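Local coordinates for protein HpuA (Kingella denitrificans ATCC 33394, PDB 5EC6) that probably serves as an outer-membrane lipoprotein receptor that binds haemoglobin so that the bacterium can acquire iron, at residues Pro15-Pro27 / Leu72-Tyr86. Residues are numbered along the deposited sequence; the frame is centred on the assembly and turned at random.
Sequences PIPVLRAVDTTSP and LYQAPDGKYYDFGTY
An extended N-terminal tail, Pro15-Pro27, lies at the surface along strand 80-81, one of the two outermost strands of a four-stranded antiparallel sheet, meeting the hairpin whose arms are strands 65-74 and 80-81. Val22 and Tyr80 illustrate how a tail can be fastened to a sheet edge with little direct backbone bonding. Val22 N donates to Tyr80 O at 2.7 Å, a bond nearly straight at the hydrogen (161°), and two waters extend the seam. One water links Val22 O to Tyr80 N, the other Arg20 O to Asp82 N.

Side chains fill in around this seam. With CG1 anti to the backbone N (chi1 180°), Val22 directs that methyl onto Leu72 CD1, 3.9 Å away. Thr24 CG2 sits over one face of the Tyr80 ring, 3.8 Å from its centroid, in a CH-pi contact; Gln74 CG covers the opposite face, so the ring is sandwiched. Leu19 CD2 approaches Tyr81 CD1 at 3.7 Å, and Ala21 CA lies 3.6 Å from Tyr81 CE1. Asp111, in the loop after strand 104-109, bridges the two segments: OD1 bonds with Tyr81 OH and OD2 accepts from Ala21 N. Farther toward the N terminus, Pro17 sits over one face of the Tyr86 ring in a second CH-pi contact, its CD 3.8 Å from the centroid and 5° off the ring normal.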
loop_
_atom_site.group_PDB
_atom_site.type_symbol
_atom_site.label_atom_id
_atom_site.label_comp_id
_atom_site.label_asym_id
_atom_site.label_seq_id
_atom_site.Cartn_x
_atom_site.Cartn_y
_atom_site.Cartn_z
ATOM N N PRO A 15 22.255 -13.389 -9.475
ATOM C CA PRO A 15 22.215 -11.923 -9.380
ATOM C C PRO A 15 20.865 -11.370 -9.816
ATOM O O PRO A 15 20.231 -11.897 -10.731
ATOM C CB PRO A 15 23.293 -11.485 -10.370
ATOM C CG PRO A 15 23.409 -12.628 -11.355
ATOM C CD PRO A 15 22.645 -13.819 -10.828
ATOM N N ILE A 16 20.429 -10.294 -9.182
ATOM C CA ILE A 16 19.121 -9.733 -9.531
ATOM C C ILE A 16 19.259 -9.021 -10.869
ATOM O O ILE A 16 20.160 -8.243 -11.048
ATOM C CB ILE A 16 18.593 -8.802 -8.423
ATOM C CG1 ILE A 16 18.495 -9.588 -7.099
ATOM C CG2 ILE A 16 17.209 -8.259 -8.791
ATOM C CD1 ILE A 16 18.551 -8.751 -5.835
ATOM N N PRO A 17 18.370 -9.297 -11.818
ATOM C CA PRO A 17 18.447 -8.642 -13.105
ATOM C C PRO A 17 18.088 -7.161 -13.070
ATOM O O PRO A 17 17.377 -6.716 -12.165
ATOM C CB PRO A 17 17.447 -9.403 -13.960
ATOM C CG PRO A 17 16.572 -10.126 -13.019
ATOM C CD PRO A 17 17.357 -10.362 -11.785
ATOM N N VAL A 18 18.570 -6.419 -14.066
ATOM C CA VAL A 18 18.327 -5.003 -14.160
ATOM C C VAL A 18 16.969 -4.849 -14.802
ATOM O O VAL A 18 16.690 -5.459 -15.834
ATOM C CB VAL A 18 19.435 -4.281 -14.974
ATOM C CG1 VAL A 18 19.058 -2.828 -15.256
ATOM C CG2 VAL A 18 20.735 -4.356 -14.202
ATOM N N LEU A 19 16.094 -4.022 -14.199
ATOM C CA LEU A 19 14.777 -3.852 -14.747
ATOM C C LEU A 19 14.740 -2.724 -15.785
ATOM O O LEU A 19 15.097 -1.579 -15.498
ATOM C CB LEU A 19 13.796 -3.547 -13.606
ATOM C CG LEU A 19 12.313 -3.448 -13.992
ATOM C CD1 LEU A 19 11.758 -4.765 -14.488
ATOM C CD2 LEU A 19 11.495 -2.911 -12.824
ATOM N N ARG A 20 14.303 -3.054 -16.992
ATOM C CA ARG A 20 14.120 -2.070 -18.029
ATOM C C ARG A 20 12.753 -1.398 -18.016
ATOM O O ARG A 20 11.715 -2.057 -17.834
ATOM C CB ARG A 20 14.382 -2.687 -19.416
ATOM C CG ARG A 20 15.839 -3.139 -19.585
ATOM C CD ARG A 20 16.119 -3.740 -20.979
ATOM N NE ARG A 20 15.078 -4.685 -21.379
ATOM C CZ ARG A 20 14.933 -5.940 -20.929
ATOM N NH1 ARG A 20 15.791 -6.486 -20.072
ATOM N NH2 ARG A 20 13.918 -6.674 -21.365
ATOM N N ALA A 21 12.769 -0.118 -18.322
ATOM C CA ALA A 21 11.541 0.664 -18.396
ATOM C C ALA A 21 10.609 0.160 -19.467
ATOM O O ALA A 21 11.043 -0.326 -20.537
ATOM C CB ALA A 21 11.840 2.100 -18.630
ATOM N N VAL A 22 9.319 0.313 -19.206
ATOM C CA VAL A 22 8.306 0.013 -20.220
ATOM C C VAL A 22 8.156 1.140 -21.221
ATOM O O VAL A 22 7.978 2.299 -20.861
ATOM C CB VAL A 22 6.946 -0.292 -19.524
ATOM C CG1 VAL A 22 5.859 -0.605 -20.546
ATOM C CG2 VAL A 22 7.110 -1.452 -18.565
ATOM N N ASP A 23 8.214 0.836 -22.530
ATOM C CA ASP A 23 8.047 1.915 -23.490
ATOM C C ASP A 23 6.587 2.099 -23.794
ATOM O O ASP A 23 6.007 1.474 -24.690
ATOM C CB ASP A 23 8.846 1.645 -24.768
ATOM C CG ASP A 23 8.585 2.658 -25.850
ATOM O OD1 ASP A 23 7.969 3.740 -25.631
ATOM O OD2 ASP A 23 9.016 2.343 -26.965
ATOM N N THR A 24 5.971 3.016 -23.059
ATOM C CA THR A 24 4.560 3.269 -23.197
ATOM C C THR A 24 4.196 3.956 -24.523
ATOM O O THR A 24 3.034 4.042 -24.849
ATOM C CB THR A 24 4.027 4.101 -22.033
ATOM O OG1 THR A 24 4.612 5.403 -22.109
ATOM C CG2 THR A 24 4.391 3.431 -20.702
ATOM N N THR A 25 5.179 4.415 -25.298
ATOM C CA THR A 25 4.839 5.010 -26.617
ATOM C C THR A 25 4.413 3.951 -27.645
ATOM O O THR A 25 3.862 4.296 -28.705
ATOM C CB THR A 25 5.998 5.863 -27.215
ATOM O OG1 THR A 25 7.083 5.024 -27.647
ATOM C CG2 THR A 25 6.493 6.891 -26.183
ATOM N N SER A 26 4.625 2.665 -27.319
ATOM C CA SER A 26 4.138 1.571 -28.178
ATOM C C SER A 26 2.639 1.691 -28.370
ATOM O O SER A 26 1.893 1.923 -27.419
ATOM C CB SER A 26 4.474 0.197 -27.564
ATOM O OG SER A 26 3.714 -0.837 -28.178
ATOM N N PRO A 27 2.146 1.489 -29.613
ATOM C CA PRO A 27 0.714 1.464 -29.833
ATOM C C PRO A 27 -0.006 0.322 -29.096
ATOM O O PRO A 27 -1.206 0.349 -28.961
ATOM C CB PRO A 27 0.580 1.330 -31.366
ATOM C CG PRO A 27 1.869 0.785 -31.815
ATOM C CD PRO A 27 2.920 1.145 -30.813
ATOM N N LEU A 72 1.082 0.388 -14.147
ATOM C CA LEU A 72 2.516 0.602 -14.158
ATOM C C LEU A 72 2.855 1.690 -13.137
ATOM O O LEU A 72 2.013 2.541 -12.857
ATOM C CB LEU A 72 3.003 1.044 -15.540
ATOM C CG LEU A 72 2.665 0.121 -16.712
ATOM C CD1 LEU A 72 3.126 0.727 -18.056
ATOM C CD2 LEU A 72 3.281 -1.224 -16.445
ATOM N N TYR A 73 4.074 1.627 -12.626
ATOM C CA TYR A 73 4.619 2.649 -11.739
ATOM C C TYR A 73 5.379 3.642 -12.617
ATOM O O TYR A 73 6.319 3.259 -13.296
ATOM C CB TYR A 73 5.523 2.018 -10.667
ATOM C CG TYR A 73 6.250 3.076 -9.873
ATOM C CD1 TYR A 73 5.589 3.872 -8.970
ATOM C CD2 TYR A 73 7.577 3.321 -10.107
ATOM C CE1 TYR A 73 6.257 4.883 -8.283
ATOM C CE2 TYR A 73 8.244 4.324 -9.439
ATOM C CZ TYR A 73 7.586 5.097 -8.537
ATOM O OH TYR A 73 8.285 6.105 -7.876
ATOM N N GLN A 74 4.988 4.911 -12.598
ATOM C CA GLN A 74 5.797 5.986 -13.238
ATOM C C GLN A 74 6.705 6.647 -12.169
ATOM O O GLN A 74 6.223 7.255 -11.195
ATOM C CB GLN A 74 4.920 7.048 -13.901
ATOM C CG GLN A 74 5.761 7.962 -14.764
ATOM C CD GLN A 74 5.011 9.084 -15.423
ATOM O OE1 GLN A 74 3.998 9.564 -14.946
ATOM N NE2 GLN A 74 5.497 9.483 -16.590
ATOM N N ALA A 75 8.003 6.519 -12.376
ATOM C CA ALA A 75 8.974 7.049 -11.436
ATOM C C ALA A 75 9.032 8.565 -11.572
ATOM O O ALA A 75 8.547 9.121 -12.537
ATOM C CB ALA A 75 10.293 6.389 -11.705
ATOM N N PRO A 76 9.650 9.243 -10.583
ATOM C CA PRO A 76 9.825 10.698 -10.649
ATOM C C PRO A 76 10.567 11.201 -11.878
ATOM O O PRO A 76 10.364 12.363 -12.253
ATOM C CB PRO A 76 10.615 11.017 -9.383
ATOM C CG PRO A 76 10.314 9.900 -8.429
ATOM C CD PRO A 76 10.208 8.674 -9.336
ATOM N N ASP A 77 11.378 10.348 -12.501
ATOM C CA ASP A 77 12.073 10.701 -13.740
ATOM C C ASP A 77 11.257 10.500 -14.986
ATOM O O ASP A 77 11.761 10.674 -16.088
ATOM C CB ASP A 77 13.446 9.969 -13.822
ATOM C CG ASP A 77 13.339 8.440 -13.958
ATOM O OD1 ASP A 77 12.175 7.904 -14.071
ATOM O OD2 ASP A 77 14.416 7.767 -13.927
ATOM N N GLY A 78 10.008 10.062 -14.842
ATOM C CA GLY A 78 9.117 9.925 -15.970
ATOM C C GLY A 78 9.107 8.502 -16.568
ATOM O O GLY A 78 8.246 8.208 -17.439
ATOM N N LYS A 79 10.022 7.635 -16.140
ATOM C CA LYS A 79 10.138 6.265 -16.728
ATOM C C LYS A 79 9.075 5.390 -16.049
ATOM O O LYS A 79 8.815 5.548 -14.867
ATOM C CB LYS A 79 11.501 5.653 -16.529
ATOM C CG LYS A 79 12.670 6.418 -17.171
ATOM C CD LYS A 79 12.554 6.392 -18.669
ATOM C CE LYS A 79 13.814 6.936 -19.369
ATOM N NZ LYS A 79 13.988 8.394 -19.235
ATOM N N TYR A 80 8.509 4.461 -16.801
ATOM C CA TYR A 80 7.505 3.522 -16.302
ATOM C C TYR A 80 8.071 2.132 -16.070
ATOM O O TYR A 80 8.890 1.627 -16.855
ATOM C CB TYR A 80 6.369 3.397 -17.301
ATOM C CG TYR A 80 5.471 4.590 -17.471
ATOM C CD1 TYR A 80 5.783 5.607 -18.373
ATOM C CD2 TYR A 80 4.295 4.702 -16.773
ATOM C CE1 TYR A 80 4.957 6.681 -18.532
ATOM C CE2 TYR A 80 3.451 5.753 -16.953
ATOM C CZ TYR A 80 3.768 6.746 -17.856
ATOM O OH TYR A 80 2.947 7.815 -18.049
ATOM N N TYR A 81 7.631 1.505 -14.990
ATOM C CA TYR A 81 8.093 0.181 -14.582
ATOM C C TYR A 81 6.955 -0.749 -14.213
ATOM O O TYR A 81 5.952 -0.323 -13.638
ATOM C CB TYR A 81 9.082 0.236 -13.415
ATOM C CG TYR A 81 10.336 1.024 -13.787
ATOM C CD1 TYR A 81 11.377 0.399 -14.514
ATOM C CD2 TYR A 81 10.425 2.384 -13.538
ATOM C CE1 TYR A 81 12.475 1.142 -14.930
ATOM C CE2 TYR A 81 11.543 3.136 -13.947
ATOM C CZ TYR A 81 12.542 2.510 -14.658
ATOM O OH TYR A 81 13.630 3.270 -15.015
ATOM N N ASP A 82 7.084 -2.024 -14.570
ATOM C CA ASP A 82 6.056 -2.948 -14.109
ATOM C C ASP A 82 6.350 -3.474 -12.723
ATOM O O ASP A 82 7.460 -3.383 -12.195
ATOM C CB ASP A 82 5.745 -4.044 -15.150
ATOM C CG ASP A 82 6.974 -4.646 -15.769
ATOM O OD1 ASP A 82 8.004 -4.675 -15.111
ATOM O OD2 ASP A 82 6.883 -5.090 -16.935
ATOM N N PHE A 83 5.300 -3.985 -12.095
ATOM C CA PHE A 83 5.420 -4.726 -10.870
ATOM C C PHE A 83 5.662 -6.186 -11.254
ATOM O O PHE A 83 4.825 -6.800 -11.913
ATOM C CB PHE A 83 4.154 -4.595 -10.049
ATOM C CG PHE A 83 3.882 -3.179 -9.594
ATOM C CD1 PHE A 83 4.653 -2.612 -8.588
ATOM C CD2 PHE A 83 2.870 -2.393 -10.196
ATOM C CE1 PHE A 83 4.414 -1.284 -8.153
ATOM C CE2 PHE A 83 2.643 -1.089 -9.762
ATOM C CZ PHE A 83 3.405 -0.540 -8.752
ATOM N N GLY A 84 6.799 -6.720 -10.891
ATOM C CA GLY A 84 7.066 -8.105 -11.295
ATOM C C GLY A 84 7.709 -8.908 -10.215
ATOM O O GLY A 84 7.588 -8.621 -9.032
ATOM N N THR A 85 8.468 -9.917 -10.636
ATOM C CA THR A 85 8.929 -10.911 -9.694
ATOM C C THR A 85 10.123 -10.494 -8.880
ATOM O O THR A 85 10.299 -10.997 -7.789
ATOM C CB THR A 85 9.202 -12.263 -10.402
ATOM O OG1 THR A 85 10.429 -12.204 -11.120
ATOM C CG2 THR A 85 8.086 -12.588 -11.374
ATOM N N TYR A 86 10.966 -9.583 -9.378
ATOM C CA TYR A 86 12.207 -9.212 -8.697
ATOM C C TYR A 86 12.209 -7.856 -7.957
ATOM O O TYR A 86 13.187 -7.527 -7.274
ATOM C CB TYR A 86 13.357 -9.169 -9.697
ATOM C CG TYR A 86 13.705 -10.531 -10.213
ATOM C CD1 TYR A 86 14.360 -11.429 -9.395
ATOM C CD2 TYR A 86 13.319 -10.927 -11.478
ATOM C CE1 TYR A 86 14.675 -12.695 -9.841
ATOM C CE2 TYR A 86 13.624 -12.198 -11.939
ATOM C CZ TYR A 86 14.296 -13.072 -11.109
ATOM O OH TYR A 86 14.607 -14.343 -11.552
HETATM O O HOH W 1 9.509 -2.575 -16.167
HETATM O O HOH W 2 9.252 4.359 -19.660
#